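Local coordinates for protein 1-pyrroline-5-carboxylate dehydrogenase (Thermus thermophilus, PDB 1UZB) that probably oxidises glutamate semialdehyde, the open form of 1-pyrroline-5-carboxylate, to glutamate with a nicotinamide cofactor, as a member of the aldehyde dehydrogenase family, at residues A[51-56]-A[66-71]; A[163-168]-A[511-516]; A[383-388]-A[400-405]. All coordinates share one frame; numbering follows the deposited sequence.

Interaction 1 of 3, residues A[51-56]-A[66-71]; sequences ERMVSL and GTTAKA
Met-53 and Thr-68 face each other as a hydrogen-bonded antiparallel pair: Met-53 N donates to Thr-68 O at 2.8 Å, and Thr-68 N returns the bond to Met-53 O at 2.9 Å. Two residues along, Ser-55 N bonds to Gly-66 O at 2.9 Å. Between these bonds Thr-67 CA sits 3.0 Å from Met-53 O in a CA-H...O contact. These bonds make a beta hairpin of strands 52-57 and 64-69, in which 52-57 is an outermost strand of a four-stranded mixed sheet; on its other side strand 64-69 is bonded to strand 36-42.

On the face with Met-53, Ser-55 and Thr-68, van der Waals contact takes over. The thioether chain of Met-53 rises beside Thr-68, its SD 3.9 Å from Thr-68 OG1, while Met-53 CG touches Lys-70 CB at 3.9 Å where the two side chains cross at about a right angle; Val-213 of helix 213-226 covers this face. Thr-68 OG1, set between its own N and carbonyl carbon (chi1 69°), bonds to Ala-69 O at 3.0 Å. A valine here would probably keep much of the bulk against Met-53 but leave Ala-69 O without that hydroxyl donor.

Charge pairing links Glu-51 and Lys-70: the fully extended lysine brings NZ to 3.5 Å from Glu-51 OE2, a long salt bridge. Thr-67 CG2 lies over one face of the Arg-52 guanidinium, offset toward its rim, as van der Waals cover.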
loop_
_atom_site.group_PDB
_atom_site.type_symbol
_atom_site.label_atom_id
_atom_site.label_comp_id
_atom_site.label_asym_id
_atom_site.label_seq_id
_atom_site.Cartn_x
_atom_site.Cartn_y
_atom_site.Cartn_z
ATOM N N GLU A 51 57.215 -7.796 -10.658
ATOM C CA GLU A 51 57.221 -8.429 -9.346
ATOM C C GLU A 51 55.956 -9.260 -9.175
ATOM O O GLU A 51 54.947 -9.008 -9.833
ATOM C CB GLU A 51 57.297 -7.372 -8.243
ATOM C CG GLU A 51 58.583 -6.558 -8.256
ATOM C CD GLU A 51 58.634 -5.521 -7.150
ATOM O OE1 GLU A 51 59.654 -4.804 -7.054
ATOM O OE2 GLU A 51 57.657 -5.419 -6.378
ATOM N N ARG A 52 56.011 -10.252 -8.293
ATOM C CA ARG A 52 54.855 -11.106 -8.058
ATOM C C ARG A 52 54.674 -11.426 -6.581
ATOM O O ARG A 52 55.578 -11.219 -5.769
ATOM C CB ARG A 52 54.994 -12.413 -8.842
ATOM C CG ARG A 52 56.036 -13.368 -8.281
ATOM C CD ARG A 52 56.041 -14.681 -9.048
ATOM N NE ARG A 52 56.882 -15.690 -8.411
ATOM C CZ ARG A 52 57.039 -16.928 -8.870
ATOM N NH1 ARG A 52 56.413 -17.314 -9.974
ATOM N NH2 ARG A 52 57.820 -17.783 -8.224
ATOM N N MET A 53 53.492 -11.930 -6.248
ATOM C CA MET A 53 53.148 -12.309 -4.884
ATOM C C MET A 53 52.854 -13.797 -4.873
ATOM O O MET A 53 52.310 -14.331 -5.838
ATOM C CB MET A 53 51.901 -11.566 -4.421
ATOM C CG MET A 53 52.056 -10.073 -4.292
ATOM S SD MET A 53 50.445 -9.361 -3.959
ATOM C CE MET A 53 50.117 -9.999 -2.311
ATOM N N VAL A 54 53.195 -14.461 -3.776
ATOM C CA VAL A 54 52.966 -15.893 -3.655
ATOM C C VAL A 54 51.881 -16.182 -2.626
ATOM O O VAL A 54 51.845 -15.571 -1.560
ATOM C CB VAL A 54 54.256 -16.623 -3.223
ATOM C CG1 VAL A 54 54.044 -18.127 -3.269
ATOM C CG2 VAL A 54 55.411 -16.219 -4.125
ATOM N N SER A 55 50.985 -17.105 -2.959
ATOM C CA SER A 55 49.922 -17.493 -2.040
ATOM C C SER A 55 50.162 -18.947 -1.660
ATOM O O SER A 55 50.175 -19.830 -2.517
ATOM C CB SER A 55 48.552 -17.342 -2.699
ATOM O OG SER A 55 47.524 -17.651 -1.772
ATOM N N LEU A 56 50.349 -19.186 -0.367
ATOM C CA LEU A 56 50.628 -20.525 0.134
ATOM C C LEU A 56 49.420 -21.258 0.702
ATOM O O LEU A 56 48.411 -20.652 1.061
ATOM C CB LEU A 56 51.710 -20.450 1.212
ATOM C CG LEU A 56 53.009 -19.742 0.820
ATOM C CD1 LEU A 56 53.935 -19.670 2.021
ATOM C CD2 LEU A 56 53.672 -20.484 -0.326
ATOM N N GLY A 66 49.145 -20.424 -5.817
ATOM C CA GLY A 66 49.242 -19.617 -7.018
ATOM C C GLY A 66 50.015 -18.346 -6.751
ATOM O O GLY A 66 50.380 -18.057 -5.612
ATOM N N THR A 67 50.286 -17.589 -7.806
ATOM C CA THR A 67 50.995 -16.330 -7.656
ATOM C C THR A 67 50.176 -15.280 -8.377
ATOM O O THR A 67 49.362 -15.605 -9.239
ATOM C CB THR A 67 52.402 -16.373 -8.292
ATOM O OG1 THR A 67 52.286 -16.582 -9.705
ATOM C CG2 THR A 67 53.233 -17.486 -7.674
ATOM N N THR A 68 50.375 -14.022 -8.013
ATOM C CA THR A 68 49.658 -12.942 -8.670
ATOM C C THR A 68 50.616 -11.794 -8.917
ATOM O O THR A 68 51.718 -11.754 -8.362
ATOM C CB THR A 68 48.499 -12.396 -7.811
ATOM O OG1 THR A 68 49.032 -11.698 -6.678
ATOM C CG2 THR A 68 47.599 -13.528 -7.338
ATOM N N ALA A 69 50.194 -10.865 -9.764
ATOM C CA ALA A 69 51.004 -9.691 -10.042
ATOM C C ALA A 69 50.993 -8.885 -8.746
ATOM O O ALA A 69 50.187 -9.150 -7.850
ATOM C CB ALA A 69 50.389 -8.884 -11.177
ATOM N N LYS A 70 51.888 -7.911 -8.643
ATOM C CA LYS A 70 51.978 -7.083 -7.449
ATOM C C LYS A 70 51.836 -5.624 -7.848
ATOM O O LYS A 70 52.650 -5.100 -8.608
ATOM C CB LYS A 70 53.323 -7.308 -6.756
ATOM C CG LYS A 70 53.505 -6.512 -5.476
ATOM C CD LYS A 70 54.885 -6.738 -4.887
ATOM C CE LYS A 70 55.109 -5.877 -3.657
ATOM N NZ LYS A 70 56.482 -6.059 -3.109
ATOM N N ALA A 71 50.797 -4.974 -7.338
ATOM C CA ALA A 71 50.544 -3.579 -7.658
ATOM C C ALA A 71 51.353 -2.625 -6.796
ATOM O O ALA A 71 51.606 -2.888 -5.618
ATOM C CB ALA A 71 49.057 -3.271 -7.509
#

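Interaction 2 of 3, residues A[163-168]-A[511-516]; sequences PGEDNE and AVAERF
An antiparallel strand pair, consistent with the oligomerisation arm of aldehyde dehydrogenases, joins the start of strand 165-180 to the C-terminal end of the chain, with Asp-166 facing Glu-514 and Glu-168 facing Val-512 as hydrogen-bonded pairs. Glu-168 N reaches Val-512 O at 2.9 Å. Beyond the last pair, Phe-516 N bonds to Gly-164 O, and a water links that oxygen to Phe-516 OXT. The phenyl ring swings back across the strand, Phe-516 CZ lying 3.6 Å from Asp-166 CB.

On the face with Glu-165 and Arg-515, the guanidinium approaches side-on in the conformer modelled here, giving NE (3.3 Å) and NH1 (3.2 Å) to Glu-165 OE1; a second conformer makes this grip less certain. Glu-165 OE2 takes Asn-167 ND2 at 3.1 Å. Arg-473 of the second subunit also pairs with Glu-165 OE1, and Gln-483 of that subunit bonds to Asn-167 OD1.

Tyr-154 bonds to Glu-168 OE1. From the third subunit Arg-100 forms salt bridges with Asp-166 and Glu-168, Thr-2 bonds to Asp-166 OD2, and Arg-111 pairs with Phe-516 OXT. Residues 511-514 run parallel to a strand of the second subunit, carrying the sheet across the interface.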
loop_
_atom_site.group_PDB
_atom_site.type_symbol
_atom_site.label_atom_id
_atom_site.label_comp_id
_atom_site.label_asym_id
_atom_site.label_seq_id
_atom_site.Cartn_x
_atom_site.Cartn_y
_atom_site.Cartn_z
ATOM N N PRO A 163 3.074 24.577 -4.076
ATOM C CA PRO A 163 2.296 25.163 -5.171
ATOM C C PRO A 163 3.121 25.747 -6.319
ATOM O O PRO A 163 4.102 26.454 -6.089
ATOM C CB PRO A 163 1.477 26.242 -4.467
ATOM C CG PRO A 163 1.267 25.670 -3.108
ATOM C CD PRO A 163 2.633 25.115 -2.777
ATOM N N GLY A 164 2.706 25.435 -7.547
ATOM C CA GLY A 164 3.356 25.946 -8.746
ATOM C C GLY A 164 4.778 25.497 -9.021
ATOM O O GLY A 164 5.470 26.101 -9.847
ATOM N N GLU A 165 5.203 24.432 -8.354
ATOM C CA GLU A 165 6.557 23.918 -8.506
ATOM C C GLU A 165 6.644 22.408 -8.562
ATOM O O GLU A 165 5.795 21.695 -8.023
ATOM C CB GLU A 165 7.418 24.325 -7.312
ATOM C CG GLU A 165 7.869 25.752 -7.228
ATOM C CD GLU A 165 8.809 25.968 -6.050
ATOM O OE1 GLU A 165 9.364 27.077 -5.934
ATOM O OE2 GLU A 165 8.991 25.028 -5.237
ATOM N N ASP A 166 7.698 21.932 -9.210
ATOM C CA ASP A 166 7.987 20.510 -9.237
ATOM C C ASP A 166 9.222 20.414 -8.342
ATOM O O ASP A 166 10.200 21.137 -8.542
ATOM C CB ASP A 166 8.332 20.025 -10.646
ATOM C CG ASP A 166 8.623 18.534 -10.689
ATOM O OD1 ASP A 166 9.797 18.147 -10.881
ATOM O OD2 ASP A 166 7.670 17.746 -10.525
ATOM N N ASN A 167 9.156 19.561 -7.329
ATOM C CA ASN A 167 10.277 19.361 -6.422
ATOM C C ASN A 167 10.630 17.898 -6.472
ATOM O O ASN A 167 9.863 17.038 -6.041
ATOM C CB ASN A 167 9.905 19.813 -5.013
ATOM C CG ASN A 167 9.974 21.316 -4.868
ATOM O OD1 ASN A 167 11.061 21.887 -4.797
ATOM N ND2 ASN A 167 8.819 21.971 -4.854
ATOM N N GLU A 168 11.806 17.627 -7.016
ATOM C CA GLU A 168 12.275 16.269 -7.210
ATOM C C GLU A 168 13.617 16.013 -6.550
ATOM O O GLU A 168 14.604 16.672 -6.871
ATOM C CB GLU A 168 12.386 16.024 -8.712
ATOM C CG GLU A 168 12.708 14.613 -9.136
ATOM C CD GLU A 168 12.853 14.520 -10.636
ATOM O OE1 GLU A 168 13.929 14.886 -11.152
ATOM O OE2 GLU A 168 11.879 14.108 -11.301
ATOM N N ALA A 511 18.444 17.732 -4.750
ATOM C CA ALA A 511 17.068 18.227 -4.746
ATOM C C ALA A 511 16.959 19.295 -5.824
ATOM O O ALA A 511 17.680 20.296 -5.792
ATOM C CB ALA A 511 16.718 18.815 -3.384
ATOM N N VAL A 512 16.062 19.079 -6.781
ATOM C CA VAL A 512 15.883 20.013 -7.884
ATOM C C VAL A 512 14.453 20.530 -7.948
ATOM O O VAL A 512 13.498 19.756 -8.010
ATOM C CB VAL A 512 16.239 19.341 -9.217
ATOM C CG1 VAL A 512 16.157 20.346 -10.352
ATOM C CG2 VAL A 512 17.640 18.748 -9.129
ATOM N N ALA A 513 14.319 21.848 -7.939
ATOM C CA ALA A 513 13.016 22.491 -7.978
ATOM C C ALA A 513 12.852 23.336 -9.232
ATOM O O ALA A 513 13.780 24.044 -9.636
ATOM C CB ALA A 513 12.848 23.382 -6.749
ATOM N N GLU A 514 11.688 23.243 -9.866
ATOM C CA GLU A 514 11.406 24.076 -11.025
ATOM C C GLU A 514 10.115 24.827 -10.768
ATOM O O GLU A 514 9.074 24.219 -10.506
ATOM C CB GLU A 514 11.243 23.285 -12.333
ATOM C CG GLU A 514 10.935 24.250 -13.493
ATOM C CD GLU A 514 10.766 23.606 -14.856
ATOM O OE1 GLU A 514 11.093 22.414 -15.021
ATOM O OE2 GLU A 514 10.308 24.320 -15.778
ATOM N N ARG A 515 10.192 26.152 -10.814
ATOM C CA ARG A 515 9.010 26.983 -10.640
ATOM C C ARG A 515 8.491 27.220 -12.053
ATOM O O ARG A 515 9.183 27.807 -12.887
ATOM C CB ARG A 515 9.372 28.310 -9.977
ATOM C CG ARG A 515 8.166 29.199 -9.728
ATOM C CD ARG A 515 8.518 30.363 -8.828
ATOM N NE ARG A 515 8.943 29.912 -7.506
ATOM C CZ ARG A 515 9.247 30.729 -6.502
ATOM N NH1 ARG A 515 9.625 30.235 -5.332
ATOM N NH2 ARG A 515 9.168 32.041 -6.671
ATOM N N PHE A 516 7.280 26.753 -12.325
ATOM C CA PHE A 516 6.702 26.891 -13.658
ATOM C C PHE A 516 6.190 28.284 -13.998
ATOM O O PHE A 516 6.197 28.621 -15.201
ATOM C CB PHE A 516 5.590 25.860 -13.847
ATOM C CG PHE A 516 6.063 24.447 -13.704
ATOM C CD1 PHE A 516 5.613 23.653 -12.656
ATOM C CD2 PHE A 516 6.986 23.918 -14.602
ATOM C CE1 PHE A 516 6.077 22.351 -12.502
ATOM C CE2 PHE A 516 7.456 22.618 -14.456
ATOM C CZ PHE A 516 7.000 21.835 -13.402
ATOM O OXT PHE A 516 5.777 29.010 -13.073
HETATM O O HOH W 1 4.510 28.449 -10.880
HETATM O O HOH W 2 12.136 19.465 -10.521
#

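Interaction 3 of 3, residues A[383-388]-A[400-405]; sequences GQLVLG and APTVFT
Leu-385 CD1 sits over one face of the Phe-404 ring, 4.0 Å from its centroid and 18° off the normal, a CH-pi contact; the same methyl touches Thr-402 CG2 at 3.6 Å. With CG anti to the backbone N (chi1 -179°) and a second torsion of 65°, Leu-385 turns this branch over the ring. On the opposite face of the sheet, Leu-387 CB packs on Val-403 CB, and Gln-384 runs beside Thr-405 with NE2 3.3 Å from Thr-405 CG2. Val-386 lays CG2 against Val-403 CG1 at 3.6 Å and CG1 against Thr-405 CG2.

The backbone sets these positions. Gln-384 and Thr-405 exchange two bonds, whereas Val-403 O receives Val-386 N at 2.9 Å and, weakly, Leu-387 N at 3.4 Å. Gly-388 follows, where a positive phi and the close Pro-401 O suit a glycine.

Farther out, Leu-343 of helix 332-346 packs on Val-386 and Leu-387, Tyr-335 bonds to Thr-405 OG1, and strand 422-428 flanks strand 402-405 on its far side. Two successive residues facing one, Val-386 and Leu-387 opposite Val-403, define a classic beta bulge, here in the antiparallel edge pair of an otherwise parallel seven-stranded sheet.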
loop_
_atom_site.group_PDB
_atom_site.type_symbol
_atom_site.label_atom_id
_atom_site.label_comp_id
_atom_site.label_asym_id
_atom_site.label_seq_id
_atom_site.Cartn_x
_atom_site.Cartn_y
_atom_site.Cartn_z
ATOM N N GLY A 383 44.464 -16.694 33.152
ATOM C CA GLY A 383 43.411 -17.618 33.527
ATOM C C GLY A 383 43.949 -19.025 33.700
ATOM O O GLY A 383 45.160 -19.216 33.808
ATOM N N GLN A 384 43.058 -20.011 33.726
ATOM C CA GLN A 384 43.465 -21.403 33.888
ATOM C C GLN A 384 43.262 -22.189 32.597
ATOM O O GLN A 384 42.133 -22.352 32.133
ATOM C CB GLN A 384 42.661 -22.070 35.008
ATOM C CG GLN A 384 43.071 -23.515 35.273
ATOM C CD GLN A 384 42.052 -24.287 36.089
ATOM O OE1 GLN A 384 42.292 -25.429 36.482
ATOM N NE2 GLN A 384 40.903 -23.673 36.338
ATOM N N LEU A 385 44.354 -22.675 32.017
ATOM C CA LEU A 385 44.273 -23.457 30.790
ATOM C C LEU A 385 43.675 -24.818 31.127
ATOM O O LEU A 385 44.207 -25.540 31.971
ATOM C CB LEU A 385 45.669 -23.642 30.187
ATOM C CG LEU A 385 45.745 -24.435 28.880
ATOM C CD1 LEU A 385 45.019 -23.677 27.776
ATOM C CD2 LEU A 385 47.205 -24.659 28.505
ATOM N N VAL A 386 42.570 -25.171 30.475
ATOM C CA VAL A 386 41.930 -26.457 30.739
ATOM C C VAL A 386 41.784 -27.341 29.501
ATOM O O VAL A 386 41.301 -28.468 29.598
ATOM C CB VAL A 386 40.542 -26.279 31.396
ATOM C CG1 VAL A 386 40.702 -25.725 32.809
ATOM C CG2 VAL A 386 39.676 -25.356 30.556
ATOM N N LEU A 387 42.191 -26.830 28.342
ATOM C CA LEU A 387 42.131 -27.605 27.103
ATOM C C LEU A 387 43.015 -26.999 26.022
ATOM O O LEU A 387 43.047 -25.781 25.844
ATOM C CB LEU A 387 40.692 -27.703 26.576
ATOM C CG LEU A 387 40.554 -28.604 25.340
ATOM C CD1 LEU A 387 40.843 -30.048 25.727
ATOM C CD2 LEU A 387 39.158 -28.487 24.756
ATOM N N GLY A 388 43.735 -27.859 25.308
ATOM C CA GLY A 388 44.599 -27.410 24.226
ATOM C C GLY A 388 45.732 -26.499 24.648
ATOM O O GLY A 388 46.467 -26.800 25.589
ATOM N N ALA A 400 45.485 -26.445 18.327
ATOM C CA ALA A 400 44.411 -27.192 18.965
ATOM C C ALA A 400 43.366 -26.296 19.622
ATOM O O ALA A 400 43.686 -25.215 20.115
ATOM C CB ALA A 400 44.997 -28.138 20.010
ATOM N N PRO A 401 42.092 -26.729 19.615
ATOM C CA PRO A 401 41.016 -25.951 20.235
ATOM C C PRO A 401 41.473 -25.689 21.665
ATOM O O PRO A 401 41.843 -26.615 22.391
ATOM C CB PRO A 401 39.824 -26.900 20.162
ATOM C CG PRO A 401 40.064 -27.606 18.870
ATOM C CD PRO A 401 41.550 -27.915 18.926
ATOM N N THR A 402 41.444 -24.425 22.063
ATOM C CA THR A 402 41.919 -24.029 23.374
ATOM C C THR A 402 40.857 -23.393 24.257
ATOM O O THR A 402 40.012 -22.630 23.785
ATOM C CB THR A 402 43.097 -23.057 23.205
ATOM O OG1 THR A 402 44.118 -23.698 22.429
ATOM C CG2 THR A 402 43.665 -22.642 24.554
ATOM N N VAL A 403 40.916 -23.709 25.548
ATOM C CA VAL A 403 39.975 -23.163 26.513
ATOM C C VAL A 403 40.664 -22.725 27.798
ATOM O O VAL A 403 41.459 -23.472 28.382
ATOM C CB VAL A 403 38.886 -24.190 26.910
ATOM C CG1 VAL A 403 37.917 -23.564 27.911
ATOM C CG2 VAL A 403 38.134 -24.661 25.679
ATOM N N PHE A 404 40.376 -21.497 28.216
ATOM C CA PHE A 404 40.889 -20.962 29.473
ATOM C C PHE A 404 39.649 -20.713 30.317
ATOM O O PHE A 404 38.623 -20.270 29.793
ATOM C CB PHE A 404 41.601 -19.619 29.288
ATOM C CG PHE A 404 42.959 -19.716 28.650
ATOM C CD1 PHE A 404 43.116 -19.529 27.282
ATOM C CD2 PHE A 404 44.087 -19.967 29.427
ATOM C CE1 PHE A 404 44.377 -19.586 26.690
ATOM C CE2 PHE A 404 45.356 -20.028 28.846
ATOM C CZ PHE A 404 45.501 -19.836 27.477
ATOM N N THR A 405 39.718 -21.001 31.611
ATOM C CA THR A 405 38.569 -20.740 32.462
ATOM C C THR A 405 38.956 -19.872 33.659
ATOM O O THR A 405 40.139 -19.586 33.871
ATOM C CB THR A 405 37.887 -22.048 32.923
ATOM O OG1 THR A 405 36.611 -21.732 33.489
ATOM C CG2 THR A 405 38.737 -22.787 33.943
#

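In the fold
Three antiparallel strand pairs hold separate parts of this aldehyde dehydrogenase. Interactions 1 and 3 each join strands close in sequence at the margin of a sheet, and neither is touched by another chain of the assembly; their centres are 37 Å apart. Interaction 2 instead brings together segments more than 340 residues apart, and interaction 3 is nested inside the loop that it closes. Interaction 2 lies about 67 Å, centre to centre, from interaction 3, on the opposite side of the chain's centre, and about 55 Å from interaction 1. Of the three, it alone meets neighbouring subunits, consistent with a role in assembly, whereas the others complete sheets within the chain.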